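Local coordinates for protein transcriptional regulator ComR (Streptococcus vestibularis F0396, PDB 6HU8) that probably binds DNA as a transcriptional regulator of competence, in a family of regulators that respond to signalling peptides, at residues 50-55 and 64-69. Numbering follows the deposited sequence.
Sequences DKLSYI and ADLLDH
Leu52, Ile55, Leu66 and Leu67 meet through branched aliphatic carbons alone, with no ring, amide or carboxylate lying between them; the ring of Tyr54 stands well away from 64-69, touches Leu27 and Glu31, and has its OH hydrogen-bonded to the Leu25 carbonyl. Leu52 suits its central place because its fork can serve two neighbours at once. With its CG anti to the backbone N (chi1 -171°), it sends CD1 to Leu66 CD1 at 3.9 Å, the two side chains lying alongside each other and running in opposite senses. The other methyl, Leu52 CD2, reaches Leu67 CD2 at 3.7 Å. In the five-helix bundle of a Cro/C1-type helix-turn-helix domain, this contact joins helix 49-59 to the short helix 63-67, while Ile11 of helix 3-17 touches both Leu52 and Ile55. Beta-branched Ile55 carries a methyl close to its own helix, and this CG2 meets Leu66 CD1 at 3.8 Å, the two side chains standing roughly perpendicular. Leu66, buried and wholly apolar, is long enough for that one methyl to touch two residues of helix 49-59. Leu67, partly exposed, has a fork that meets Leu52 while its side chain also rests on Ile7.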
loop_
_atom_site.group_PDB
_atom_site.type_symbol
_atom_site.label_atom_id
_atom_site.label_comp_id
_atom_site.label_asym_id
_atom_site.label_seq_id
_atom_site.Cartn_x
_atom_site.Cartn_y
_atom_site.Cartn_z
ATOM N N ASP A 50 12.548 -8.931 9.587
ATOM C CA ASP A 50 12.204 -7.993 10.653
ATOM C C ASP A 50 11.584 -8.710 11.838
ATOM O O ASP A 50 11.972 -8.482 12.977
ATOM C CB ASP A 50 11.232 -6.918 10.163
ATOM C CG ASP A 50 11.861 -5.965 9.163
ATOM O OD1 ASP A 50 13.098 -5.772 9.211
ATOM O OD2 ASP A 50 11.106 -5.414 8.332
ATOM N N LYS A 51 10.609 -9.568 11.578
ATOM C CA LYS A 51 9.957 -10.252 12.681
ATOM C C LYS A 51 10.874 -11.320 13.323
ATOM O O LYS A 51 10.893 -11.467 14.550
ATOM C CB LYS A 51 8.618 -10.836 12.213
ATOM C CG LYS A 51 7.689 -9.724 11.692
ATOM C CD LYS A 51 6.209 -10.007 11.869
ATOM C CE LYS A 51 5.359 -8.869 11.262
ATOM N NZ LYS A 51 5.694 -7.513 11.790
ATOM N N LEU A 52 11.661 -12.040 12.526
ATOM C CA LEU A 52 12.584 -13.001 13.125
ATOM C C LEU A 52 13.664 -12.284 13.953
ATOM O O LEU A 52 14.057 -12.753 15.022
ATOM C CB LEU A 52 13.247 -13.875 12.054
ATOM C CG LEU A 52 14.055 -15.046 12.621
ATOM C CD1 LEU A 52 13.199 -16.022 13.408
ATOM C CD2 LEU A 52 14.797 -15.806 11.519
ATOM N N SER A 53 14.135 -11.143 13.454
ATOM C CA SER A 53 15.115 -10.328 14.176
ATOM C C SER A 53 14.581 -9.906 15.558
ATOM O O SER A 53 15.307 -9.905 16.551
ATOM C CB SER A 53 15.479 -9.097 13.342
ATOM O OG SER A 53 16.384 -8.272 14.042
ATOM N N TYR A 54 13.301 -9.552 15.613
ATOM C CA TYR A 54 12.685 -9.147 16.872
ATOM C C TYR A 54 12.592 -10.343 17.824
ATOM O O TYR A 54 12.950 -10.250 19.007
ATOM C CB TYR A 54 11.297 -8.530 16.614
ATOM C CG TYR A 54 10.491 -8.311 17.891
ATOM C CD1 TYR A 54 10.705 -7.187 18.679
ATOM C CD2 TYR A 54 9.545 -9.239 18.312
ATOM C CE1 TYR A 54 9.991 -6.986 19.859
ATOM C CE2 TYR A 54 8.807 -9.048 19.518
ATOM C CZ TYR A 54 9.062 -7.924 20.267
ATOM O OH TYR A 54 8.378 -7.692 21.415
ATOM N N ILE A 55 12.109 -11.465 17.294
ATOM C CA ILE A 55 11.896 -12.676 18.075
ATOM C C ILE A 55 13.213 -13.145 18.670
ATOM O O ILE A 55 13.278 -13.523 19.854
ATOM C CB ILE A 55 11.264 -13.807 17.215
ATOM C CG1 ILE A 55 9.794 -13.476 16.903
ATOM C CG2 ILE A 55 11.372 -15.162 17.914
ATOM C CD1 ILE A 55 9.140 -14.428 15.901
ATOM N N ALA A 64 20.526 -16.963 13.378
ATOM C CA ALA A 64 21.097 -18.238 12.972
ATOM C C ALA A 64 20.725 -19.370 13.951
ATOM O O ALA A 64 20.448 -20.496 13.524
ATOM C CB ALA A 64 22.597 -18.110 12.846
ATOM N N ASP A 65 20.696 -19.069 15.253
ATOM C CA ASP A 65 20.312 -20.070 16.267
ATOM C C ASP A 65 18.919 -20.618 16.001
ATOM O O ASP A 65 18.695 -21.821 16.034
ATOM C CB ASP A 65 20.325 -19.488 17.693
ATOM C CG ASP A 65 21.708 -19.037 18.146
ATOM O OD1 ASP A 65 22.699 -19.365 17.455
ATOM O OD2 ASP A 65 21.796 -18.360 19.212
ATOM N N LEU A 66 17.970 -19.718 15.766
ATOM C CA LEU A 66 16.576 -20.110 15.617
ATOM C C LEU A 66 16.352 -20.848 14.306
ATOM O O LEU A 66 15.387 -21.595 14.151
ATOM C CB LEU A 66 15.665 -18.884 15.674
ATOM C CG LEU A 66 15.494 -18.224 17.036
ATOM C CD1 LEU A 66 14.572 -17.036 16.903
ATOM C CD2 LEU A 66 14.968 -19.220 18.073
ATOM N N LEU A 67 17.227 -20.612 13.342
ATOM C CA LEU A 67 17.032 -21.210 12.030
ATOM C C LEU A 67 17.646 -22.602 11.923
ATOM O O LEU A 67 17.187 -23.406 11.114
ATOM C CB LEU A 67 17.613 -20.316 10.935
ATOM C CG LEU A 67 16.960 -18.956 10.720
ATOM C CD1 LEU A 67 17.805 -18.137 9.732
ATOM C CD2 LEU A 67 15.540 -19.160 10.217
ATOM N N ASP A 68 18.663 -22.883 12.741
ATOM C CA ASP A 68 19.529 -24.052 12.524
ATOM C C ASP A 68 20.042 -23.991 11.090
ATOM O O ASP A 68 20.784 -23.068 10.731
ATOM C CB ASP A 68 18.791 -25.360 12.792
ATOM C CG ASP A 68 19.668 -26.399 13.479
ATOM O OD1 ASP A 68 20.885 -26.418 13.217
ATOM O OD2 ASP A 68 19.130 -27.199 14.274
ATOM N N HIS A 69 19.621 -24.925 10.243
ATOM C CA HIS A 69 20.069 -24.875 8.848
ATOM C C HIS A 69 19.024 -24.264 7.912
ATOM O O HIS A 69 19.324 -23.992 6.743
ATOM C CB HIS A 69 20.447 -26.273 8.352
ATOM C CG HIS A 69 21.446 -26.971 9.226
ATOM N ND1 HIS A 69 21.555 -28.346 9.276
ATOM C CD2 HIS A 69 22.375 -26.487 10.083
ATOM C CE1 HIS A 69 22.509 -28.679 10.131
ATOM N NE2 HIS A 69 23.022 -27.568 10.635
#